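Beta-xylosidase (Uncultured organism, PDB 4MLG) probably hydrolyses xylo-oligosaccharides from their non-reducing ends, releasing xylose, as a calcium-containing beta-propeller glycosidase of family 43. Local coordinates at residues R5-G10 against R301-A306; N42-N47 against A79-W84; F90-Y95 against L188-L193. All coordinates share one frame; numbering follows the deposited sequence.

Contact 1 of 3, residues R5-G10 against R301-A306. With SO4 (sulfate ion), chain N.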
loop_
_atom_site.group_PDB
_atom_site.type_symbol
_atom_site.label_atom_id
_atom_site.label_comp_id
_atom_site.label_asym_id
_atom_site.label_seq_id
_atom_site.Cartn_x
_atom_site.Cartn_y
_atom_site.Cartn_z
ATOM N N ARG A 5 21.234 -17.693 28.855
ATOM C CA ARG A 5 20.353 -18.846 28.985
ATOM C C ARG A 5 19.389 -18.957 27.808
ATOM O O ARG A 5 18.702 -17.995 27.466
ATOM C CB ARG A 5 19.564 -18.760 30.293
ATOM C CG ARG A 5 18.505 -19.838 30.453
ATOM C CD ARG A 5 17.571 -19.531 31.613
ATOM N NE ARG A 5 16.491 -20.509 31.713
ATOM C CZ ARG A 5 15.463 -20.405 32.549
ATOM N NH1 ARG A 5 15.367 -19.360 33.361
ATOM N NH2 ARG A 5 14.528 -21.344 32.571
ATOM N N TYR A 6 19.347 -20.134 27.188
ATOM C CA TYR A 6 18.380 -20.409 26.131
ATOM C C TYR A 6 17.032 -20.775 26.745
ATOM O O TYR A 6 16.954 -21.635 27.623
ATOM C CB TYR A 6 18.879 -21.530 25.216
ATOM C CG TYR A 6 20.000 -21.109 24.291
ATOM C CD1 TYR A 6 19.725 -20.542 23.054
ATOM C CD2 TYR A 6 21.330 -21.275 24.654
ATOM C CE1 TYR A 6 20.742 -20.153 22.202
ATOM C CE2 TYR A 6 22.357 -20.889 23.809
ATOM C CZ TYR A 6 22.055 -20.328 22.584
ATOM O OH TYR A 6 23.069 -19.941 21.736
ATOM N N LEU A 7 15.974 -20.118 26.280
ATOM C CA LEU A 7 14.658 -20.259 26.897
ATOM C C LEU A 7 13.780 -21.315 26.229
ATOM O O LEU A 7 13.126 -22.105 26.911
ATOM C CB LEU A 7 13.939 -18.909 26.917
ATOM C CG LEU A 7 14.696 -17.784 27.623
ATOM C CD1 LEU A 7 13.930 -16.476 27.527
ATOM C CD2 LEU A 7 14.951 -18.153 29.074
ATOM N N VAL A 8 13.756 -21.323 24.901
ATOM C CA VAL A 8 12.940 -22.286 24.163
ATOM C C VAL A 8 13.799 -23.159 23.251
ATOM O O VAL A 8 14.076 -22.790 22.109
ATOM C CB VAL A 8 11.850 -21.589 23.329
ATOM C CG1 VAL A 8 10.944 -22.623 22.675
ATOM C CG2 VAL A 8 11.038 -20.648 24.203
ATOM N N PRO A 9 14.228 -24.323 23.763
ATOM C CA PRO A 9 15.078 -25.264 23.027
ATOM C C PRO A 9 14.293 -26.101 22.018
ATOM O O PRO A 9 14.869 -26.579 21.041
ATOM C CB PRO A 9 15.633 -26.177 24.132
ATOM C CG PRO A 9 15.292 -25.499 25.434
ATOM C CD PRO A 9 14.042 -24.740 25.160
ATOM N N GLY A 10 12.996 -26.272 22.256
ATOM C CA GLY A 10 12.171 -27.134 21.428
ATOM C C GLY A 10 11.818 -26.576 20.061
ATOM O O GLY A 10 11.569 -27.334 19.122
ATOM N N ARG A 301 16.514 -19.366 14.109
ATOM C CA ARG A 301 17.093 -18.677 15.253
ATOM C C ARG A 301 16.478 -19.129 16.574
ATOM O O ARG A 301 15.283 -19.405 16.650
ATOM C CB ARG A 301 16.927 -17.167 15.078
ATOM C CG ARG A 301 17.591 -16.623 13.822
ATOM C CD ARG A 301 17.004 -15.288 13.391
ATOM N NE ARG A 301 15.658 -15.426 12.841
ATOM C CZ ARG A 301 14.948 -14.420 12.340
ATOM N NH1 ARG A 301 15.452 -13.194 12.314
ATOM N NH2 ARG A 301 13.730 -14.640 11.863
ATOM N N SER A 302 17.307 -19.203 17.610
ATOM C CA SER A 302 16.848 -19.598 18.936
ATOM C C SER A 302 17.036 -18.443 19.909
ATOM O O SER A 302 18.136 -17.906 20.034
ATOM C CB SER A 302 17.619 -20.823 19.423
ATOM O OG SER A 302 17.550 -21.878 18.479
ATOM N N LEU A 303 15.966 -18.058 20.597
ATOM C CA LEU A 303 16.037 -16.916 21.502
ATOM C C LEU A 303 16.793 -17.226 22.790
ATOM O O LEU A 303 16.792 -18.360 23.271
ATOM C CB LEU A 303 14.647 -16.332 21.795
ATOM C CG LEU A 303 13.444 -17.225 22.119
ATOM C CD1 LEU A 303 13.626 -17.992 23.414
ATOM C CD2 LEU A 303 12.190 -16.372 22.194
ATOM N N LYS A 304 17.440 -16.205 23.339
ATOM C CA LYS A 304 18.252 -16.365 24.535
ATOM C C LYS A 304 18.279 -15.070 25.342
ATOM O O LYS A 304 17.985 -13.996 24.817
ATOM C CB LYS A 304 19.670 -16.788 24.152
ATOM C CG LYS A 304 20.358 -15.835 23.186
ATOM C CD LYS A 304 21.663 -16.414 22.668
ATOM C CE LYS A 304 22.615 -16.739 23.806
ATOM N NZ LYS A 304 23.901 -17.308 23.316
ATOM N N VAL A 305 18.631 -15.174 26.617
ATOM C CA VAL A 305 18.639 -14.007 27.491
ATOM C C VAL A 305 19.964 -13.855 28.233
ATOM O O VAL A 305 20.501 -14.820 28.781
ATOM C CB VAL A 305 17.458 -14.042 28.492
ATOM C CG1 VAL A 305 17.408 -15.377 29.223
ATOM C CG2 VAL A 305 17.544 -12.883 29.473
ATOM N N ALA A 306 20.495 -12.635 28.229
ATOM C CA ALA A 306 21.713 -12.318 28.960
ATOM C C ALA A 306 21.478 -11.102 29.845
ATOM O O ALA A 306 20.764 -10.173 29.458
ATOM C CB ALA A 306 22.858 -12.061 27.999
HETATM S S SO4 N . 13.646 -9.493 10.816
HETATM O O1 SO4 N . 13.205 -10.800 11.294
HETATM O O2 SO4 N . 14.270 -8.756 11.911
HETATM O O3 SO4 N . 14.609 -9.671 9.733
HETATM O O4 SO4 N . 12.490 -8.743 10.333
HETATM O O HOH W 1 15.734 -23.880 20.047
HETATM O O HOH W 2 15.675 -20.549 23.485
#
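K304 runs alongside the ring of Y6, the two side chains pointing the same way on one face of an antiparallel strand pair. CB of K304 sits over one face, 4.2 Å from the centroid of the Y6 ring and 23° off the normal, a CH-pi contact. Farther out, K304 CD lies 3.9 Å from Y6 CE1 and K304 CE 3.8 Å from Y6 CZ. The chain turns at chi3 (-58°), which brings NZ to the phenol oxygen, where K304 NZ donates to Y6 OH at 3.2 Å. D290 completes this polar end: one carboxylate oxygen forms a salt bridge with NZ, the other hydrogen-bonds OH. The backbones are joined by a reciprocal pair, R5 N to V305 O (3.0 Å) and V305 N to R5 O (2.9 Å). On the other side, L7 CD2 packs against V305 CG1 at 3.7 Å, while L303 CD1 touches both L7 CB and V8 CG2. Strand 5-6 is thereby added to the edge of the sheet formed by strands 302-308, 283-290 and 276-280, so this N-terminal strand completes a blade built from the C-terminal end of the chain. M56 of strand 50-56 touches R5 and L7, and M13 of strand 12-14 touches L303.

Contact 2 of 3, residues N42-N47 against A79-W84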
loop_
_atom_site.group_PDB
_atom_site.type_symbol
_atom_site.label_atom_id
_atom_site.label_comp_id
_atom_site.label_asym_id
_atom_site.label_seq_id
_atom_site.Cartn_x
_atom_site.Cartn_y
_atom_site.Cartn_z
ATOM N N ASN A 42 16.053 -10.752 -0.977
ATOM C CA ASN A 42 14.799 -10.139 -0.548
ATOM C C ASN A 42 14.241 -10.760 0.731
ATOM O O ASN A 42 13.168 -10.383 1.197
ATOM C CB ASN A 42 13.756 -10.187 -1.671
ATOM C CG ASN A 42 13.571 -11.584 -2.243
ATOM O OD1 ASN A 42 13.733 -12.582 -1.544
ATOM N ND2 ASN A 42 13.233 -11.655 -3.526
ATOM N N GLY A 43 14.975 -11.720 1.284
ATOM C CA GLY A 43 14.607 -12.339 2.542
ATOM C C GLY A 43 13.378 -13.223 2.466
ATOM O O GLY A 43 12.600 -13.291 3.418
ATOM N N ASP A 44 13.199 -13.905 1.339
ATOM C CA ASP A 44 12.076 -14.826 1.177
ATOM C C ASP A 44 12.182 -16.016 2.128
ATOM O O ASP A 44 11.169 -16.601 2.514
ATOM C CB ASP A 44 11.967 -15.312 -0.271
ATOM C CG ASP A 44 11.272 -14.311 -1.175
ATOM O OD1 ASP A 44 10.469 -13.503 -0.663
ATOM O OD2 ASP A 44 11.523 -14.334 -2.399
ATOM N N HIS A 45 13.407 -16.370 2.507
ATOM C CA HIS A 45 13.629 -17.480 3.430
ATOM C C HIS A 45 13.114 -17.166 4.832
ATOM O O HIS A 45 12.879 -18.071 5.634
ATOM C CB HIS A 45 15.109 -17.871 3.473
ATOM C CG HIS A 45 16.033 -16.719 3.709
ATOM N ND1 HIS A 45 16.435 -15.870 2.701
ATOM C CD2 HIS A 45 16.640 -16.278 4.837
ATOM C CE1 HIS A 45 17.247 -14.954 3.197
ATOM N NE2 HIS A 45 17.389 -15.180 4.491
ATOM N N PHE A 46 12.946 -15.881 5.127
ATOM C CA PHE A 46 12.285 -15.467 6.356
ATOM C C PHE A 46 10.778 -15.537 6.154
ATOM O O PHE A 46 10.105 -14.513 6.045
ATOM C CB PHE A 46 12.702 -14.050 6.749
ATOM C CG PHE A 46 14.134 -13.939 7.189
ATOM C CD1 PHE A 46 14.545 -14.481 8.394
ATOM C CD2 PHE A 46 15.066 -13.285 6.401
ATOM C CE1 PHE A 46 15.861 -14.378 8.804
ATOM C CE2 PHE A 46 16.385 -13.178 6.807
ATOM C CZ PHE A 46 16.782 -13.727 8.009
ATOM N N ASN A 47 10.256 -16.757 6.099
ATOM C CA ASN A 47 8.852 -16.978 5.783
ATOM C C ASN A 47 8.047 -17.402 7.004
ATOM O O ASN A 47 7.343 -18.411 6.970
ATOM C CB ASN A 47 8.724 -18.034 4.682
ATOM C CG ASN A 47 7.374 -18.005 3.995
ATOM O OD1 ASN A 47 6.741 -16.953 3.888
ATOM N ND2 ASN A 47 6.923 -19.161 3.525
ATOM N N ALA A 79 -4.107 -10.420 4.801
ATOM C CA ALA A 79 -2.820 -11.106 4.793
ATOM C C ALA A 79 -2.266 -11.409 3.407
ATOM O O ALA A 79 -2.986 -11.843 2.507
ATOM C CB ALA A 79 -2.894 -12.383 5.613
ATOM N N GLY A 80 -0.968 -11.166 3.258
ATOM C CA GLY A 80 -0.225 -11.587 2.089
ATOM C C GLY A 80 0.734 -12.683 2.509
ATOM O O GLY A 80 0.449 -13.866 2.329
ATOM N N ARG A 81 1.863 -12.289 3.091
ATOM C CA ARG A 81 2.848 -13.246 3.587
ATOM C C ARG A 81 3.845 -12.614 4.556
ATOM O O ARG A 81 3.980 -11.390 4.617
ATOM C CB ARG A 81 3.598 -13.900 2.422
ATOM C CG ARG A 81 4.313 -12.919 1.508
ATOM C CD ARG A 81 4.816 -13.615 0.257
ATOM N NE ARG A 81 5.484 -12.696 -0.658
ATOM C CZ ARG A 81 6.802 -12.557 -0.745
ATOM N NH1 ARG A 81 7.598 -13.281 0.030
ATOM N NH2 ARG A 81 7.326 -11.699 -1.610
ATOM N N GLN A 82 4.519 -13.472 5.321
ATOM C CA GLN A 82 5.638 -13.087 6.185
ATOM C C GLN A 82 5.263 -12.232 7.399
ATOM O O GLN A 82 5.211 -11.005 7.317
ATOM C CB GLN A 82 6.750 -12.419 5.367
ATOM C CG GLN A 82 7.380 -13.337 4.326
ATOM C CD GLN A 82 8.237 -12.589 3.324
ATOM O OE1 GLN A 82 7.755 -11.706 2.617
ATOM N NE2 GLN A 82 9.516 -12.940 3.260
ATOM N N LEU A 83 5.009 -12.896 8.524
ATOM C CA LEU A 83 4.822 -12.223 9.807
ATOM C C LEU A 83 6.172 -12.007 10.472
ATOM O O LEU A 83 6.749 -12.942 11.026
ATOM C CB LEU A 83 3.948 -13.063 10.737
ATOM C CG LEU A 83 2.433 -12.902 10.654
ATOM C CD1 LEU A 83 1.757 -13.789 11.689
ATOM C CD2 LEU A 83 2.046 -11.447 10.855
ATOM N N TRP A 84 6.673 -10.778 10.429
ATOM C CA TRP A 84 7.989 -10.491 10.986
ATOM C C TRP A 84 7.918 -9.984 12.431
ATOM O O TRP A 84 6.937 -10.237 13.131
ATOM C CB TRP A 84 8.771 -9.541 10.070
ATOM C CG TRP A 84 9.258 -10.214 8.806
ATOM C CD1 TRP A 84 8.960 -11.481 8.386
ATOM C CD2 TRP A 84 10.136 -9.663 7.812
ATOM N NE1 TRP A 84 9.592 -11.750 7.196
ATOM C CE2 TRP A 84 10.320 -10.651 6.822
ATOM C CE3 TRP A 84 10.780 -8.432 7.662
ATOM C CZ2 TRP A 84 11.121 -10.443 5.699
ATOM C CZ3 TRP A 84 11.575 -8.229 6.546
ATOM C CH2 TRP A 84 11.738 -9.229 5.580
HETATM O O HOH W 3 10.695 -11.697 1.458
HETATM O O HOH W 4 3.915 -16.166 5.740
#
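R81 reaches across to D44, its guanidinium edge turned to the carboxylate. NH1 of R81 donates to D44 OD1 at 3.0 Å in a salt bridge; the oxygen lies near the guanidinium plane but is approached from above the carboxylate plane, and the two planes stand 57° apart. NE of R81 is salt-bridged to a second acid, D106. Q82 follows with its carboxamide directed at the turn. Q82 CG lies 3.7 Å from N47 OD1, the two amide side chains crossing at about a right angle, and Q82 NE2 donates to F46 O at 3.3 Å from above the carbonyl plane. L83 hydrogen-bonds through its backbone with M48, the residue after N47. W84 then brings its indole edge to the same carbonyl: W84 NE1 donates to F46 O at 3.0 Å, from the opposite face to that used by Q82, and W84 CZ2 lies 4.1 Å from F46 CB. Two side-chain donors thus hold one carbonyl of the type I turn G43-F46, itself closed by F46 N to G43 O (3.1 Å). A loop between strands 24-32 and 50-56 is in this way fastened to the start of strand 81-91 in the next sheet. W84 precedes the calcium ligand D85 and lies about 3 Å from a bound sulfate at its nearest atoms, consistent with a place beside the central pocket of a family 43 beta-propeller.

Contact 3 of 3, residues F90-Y95 against L188-L193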
loop_
_atom_site.group_PDB
_atom_site.type_symbol
_atom_site.label_atom_id
_atom_site.label_comp_id
_atom_site.label_asym_id
_atom_site.label_seq_id
_atom_site.Cartn_x
_atom_site.Cartn_y
_atom_site.Cartn_z
ATOM N N PHE A 90 0.211 -2.284 26.330
ATOM C CA PHE A 90 -0.985 -2.344 27.163
ATOM C C PHE A 90 -1.588 -0.958 27.367
ATOM O O PHE A 90 -0.938 -0.062 27.906
ATOM C CB PHE A 90 -0.664 -2.983 28.516
ATOM C CG PHE A 90 -1.834 -3.030 29.456
ATOM C CD1 PHE A 90 -2.892 -3.893 29.222
ATOM C CD2 PHE A 90 -1.878 -2.211 30.572
ATOM C CE1 PHE A 90 -3.973 -3.941 30.085
ATOM C CE2 PHE A 90 -2.956 -2.252 31.439
ATOM C CZ PHE A 90 -4.005 -3.120 31.194
ATOM N N ARG A 91 -2.832 -0.790 26.931
ATOM C CA ARG A 91 -3.540 0.474 27.095
ATOM C C ARG A 91 -5.048 0.248 27.102
ATOM O O ARG A 91 -5.553 -0.636 26.405
ATOM C CB ARG A 91 -3.154 1.453 25.983
ATOM C CG ARG A 91 -3.675 2.870 26.186
ATOM C CD ARG A 91 -3.196 3.799 25.080
ATOM N NE ARG A 91 -3.493 5.201 25.364
ATOM C CZ ARG A 91 -3.083 6.217 24.611
ATOM N NH1 ARG A 91 -2.354 5.991 23.527
ATOM N NH2 ARG A 91 -3.400 7.462 24.942
ATOM N N ASN A 92 -5.756 1.045 27.900
ATOM C CA ASN A 92 -7.212 0.978 27.994
ATOM C C ASN A 92 -7.716 -0.385 28.461
ATOM O O ASN A 92 -8.813 -0.807 28.096
ATOM C CB ASN A 92 -7.862 1.348 26.656
ATOM C CG ASN A 92 -7.352 2.664 26.105
ATOM O OD1 ASN A 92 -7.215 3.646 26.836
ATOM N ND2 ASN A 92 -7.061 2.690 24.810
ATOM N N GLY A 93 -6.908 -1.069 29.265
ATOM C CA GLY A 93 -7.270 -2.378 29.777
ATOM C C GLY A 93 -7.146 -3.486 28.747
ATOM O O GLY A 93 -7.556 -4.620 28.994
ATOM N N LYS A 94 -6.580 -3.162 27.588
ATOM C CA LYS A 94 -6.411 -4.150 26.527
ATOM C C LYS A 94 -4.972 -4.207 26.020
ATOM O O LYS A 94 -4.188 -3.285 26.242
ATOM C CB LYS A 94 -7.374 -3.869 25.370
ATOM C CG LYS A 94 -8.840 -4.051 25.729
ATOM C CD LYS A 94 -9.745 -3.761 24.543
ATOM C CE LYS A 94 -9.630 -2.312 24.101
ATOM N NZ LYS A 94 -10.019 -1.363 25.182
ATOM N N TYR A 95 -4.635 -5.297 25.339
ATOM C CA TYR A 95 -3.291 -5.483 24.801
ATOM C C TYR A 95 -3.296 -5.391 23.278
ATOM O O TYR A 95 -3.985 -6.155 22.601
ATOM C CB TYR A 95 -2.712 -6.824 25.256
ATOM C CG TYR A 95 -2.507 -6.931 26.753
ATOM C CD1 TYR A 95 -1.256 -6.713 27.321
ATOM C CD2 TYR A 95 -3.562 -7.249 27.598
ATOM C CE1 TYR A 95 -1.064 -6.811 28.689
ATOM C CE2 TYR A 95 -3.380 -7.347 28.965
ATOM C CZ TYR A 95 -2.129 -7.129 29.504
ATOM O OH TYR A 95 -1.948 -7.228 30.866
ATOM N N LEU A 188 0.761 7.292 18.409
ATOM C CA LEU A 188 -0.505 6.603 18.202
ATOM C C LEU A 188 -1.629 7.325 18.936
ATOM O O LEU A 188 -1.424 7.858 20.027
ATOM C CB LEU A 188 -0.412 5.158 18.693
ATOM C CG LEU A 188 0.538 4.231 17.937
ATOM C CD1 LEU A 188 0.738 2.934 18.701
ATOM C CD2 LEU A 188 0.003 3.953 16.541
ATOM N N ARG A 189 -2.815 7.347 18.335
ATOM C CA ARG A 189 -3.978 7.923 18.999
ATOM C C ARG A 189 -4.491 6.956 20.065
ATOM O O ARG A 189 -4.046 5.811 20.133
ATOM C CB ARG A 189 -5.072 8.281 17.990
ATOM C CG ARG A 189 -5.564 7.120 17.149
ATOM C CD ARG A 189 -6.656 7.563 16.184
ATOM N NE ARG A 189 -7.496 6.446 15.761
ATOM C CZ ARG A 189 -8.352 6.490 14.744
ATOM N NH1 ARG A 189 -8.480 7.600 14.030
ATOM N NH2 ARG A 189 -9.073 5.421 14.438
ATOM N N GLU A 190 -5.425 7.418 20.889
ATOM C CA GLU A 190 -5.797 6.700 22.108
ATOM C C GLU A 190 -6.402 5.309 21.892
ATOM O O GLU A 190 -6.188 4.406 22.701
ATOM C CB GLU A 190 -6.717 7.556 22.982
ATOM C CG GLU A 190 -6.779 7.101 24.434
ATOM C CD GLU A 190 -7.309 8.176 25.361
ATOM O OE1 GLU A 190 -7.905 9.153 24.862
ATOM O OE2 GLU A 190 -7.123 8.047 26.590
ATOM N N ASP A 191 -7.149 5.128 20.807
ATOM C CA ASP A 191 -7.770 3.832 20.543
ATOM C C ASP A 191 -6.761 2.819 20.000
ATOM O O ASP A 191 -7.086 1.647 19.808
ATOM C CB ASP A 191 -8.981 3.968 19.612
ATOM C CG ASP A 191 -8.596 4.343 18.194
ATOM O OD1 ASP A 191 -7.480 4.860 17.993
ATOM O OD2 ASP A 191 -9.416 4.128 17.278
ATOM N N MET A 192 -5.544 3.295 19.747
ATOM C CA MET A 192 -4.416 2.448 19.358
ATOM C C MET A 192 -4.633 1.690 18.051
ATOM O O MET A 192 -4.012 0.654 17.820
ATOM C CB MET A 192 -4.067 1.469 20.486
ATOM C CG MET A 192 -3.707 2.143 21.799
ATOM S SD MET A 192 -2.150 3.045 21.722
ATOM C CE MET A 192 -0.968 1.702 21.809
ATOM N N LEU A 193 -5.506 2.211 17.193
ATOM C CA LEU A 193 -5.806 1.555 15.925
ATOM C C LEU A 193 -5.174 2.284 14.743
ATOM O O LEU A 193 -4.929 1.687 13.695
ATOM C CB LEU A 193 -7.317 1.445 15.721
ATOM C CG LEU A 193 -8.094 0.676 16.790
ATOM C CD1 LEU A 193 -9.565 0.578 16.417
ATOM C CD2 LEU A 193 -7.495 -0.707 17.003
#
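R91 and E190 cross at about a right angle, with the backbone and inner side chain of the glutamate lying over one face of the guanidinium. E190 CG is 3.4 Å from R91 NH2, and E190 CA also stands above the plane, displaced toward its rim. The carboxylate is turned 44° from the guanidinium, and E190 OE2 remains 4.1 Å from R91 NH2, beyond a salt bridge; the two charges probably attract each other without a direct bond. The aliphatic part of E190 does the touching instead. M192 comes to a different part of R91, again at about a right angle. Its chain, bent at chi2 and chi3, brings the sulfur to the guanidinium edge, where R91 NH1 makes a weak hydrogen bond to M192 SD at 3.5 Å, and the same sulfur lies 3.6 Å from R91 CD. R91 can span both neighbours because CG is anti to the backbone N (chi1 -171°) and the chain stays extended to NE. Beside it, N92 directs its amide at the opposing backbone: N92 ND2 donates to E190 O at 2.9 Å, with the acceptor in the amide plane. The receiving loop is shaped by a type I turn, closed by M192 N to R189 O, and braced by a salt bridge from R189 NE to D191 OD1 at 2.7 Å. Y147 packs against both R91 and M192. The first segment is a beta-hairpin with a two-residue loop: a type I' turn from R91 to K94, with the classic Asn-Gly pair at its corners and reciprocal backbone bonds between R91 and K94. R91 at the strand end and N92 in the turn meet the loop between strands 184-188 and 200-205, joining separate sheets of the beta-propeller fold.

How the contacts relate
The three contacts are well separated in the propeller, their centres about 22 Å (contacts 1 and 2), about 27 Å (2 and 3) and about 30 Å (1 and 3) apart. Contact 1 joins the two ends of the chain, so both others fall within the sequence it spans; contact 2 comes first and contact 3 follows. Contacts 2 and 3 use opposite ends of strand 81-91, whose sheet they tie to a preceding loop and to a later one. Contacts 1 and 2 touch where R301 NH2 packs 3.6 Å from F46 CD1. Contacts 2 and 3 link separate sheets, while contact 1 pairs the first strand with the last and so probably closes the ring of blades.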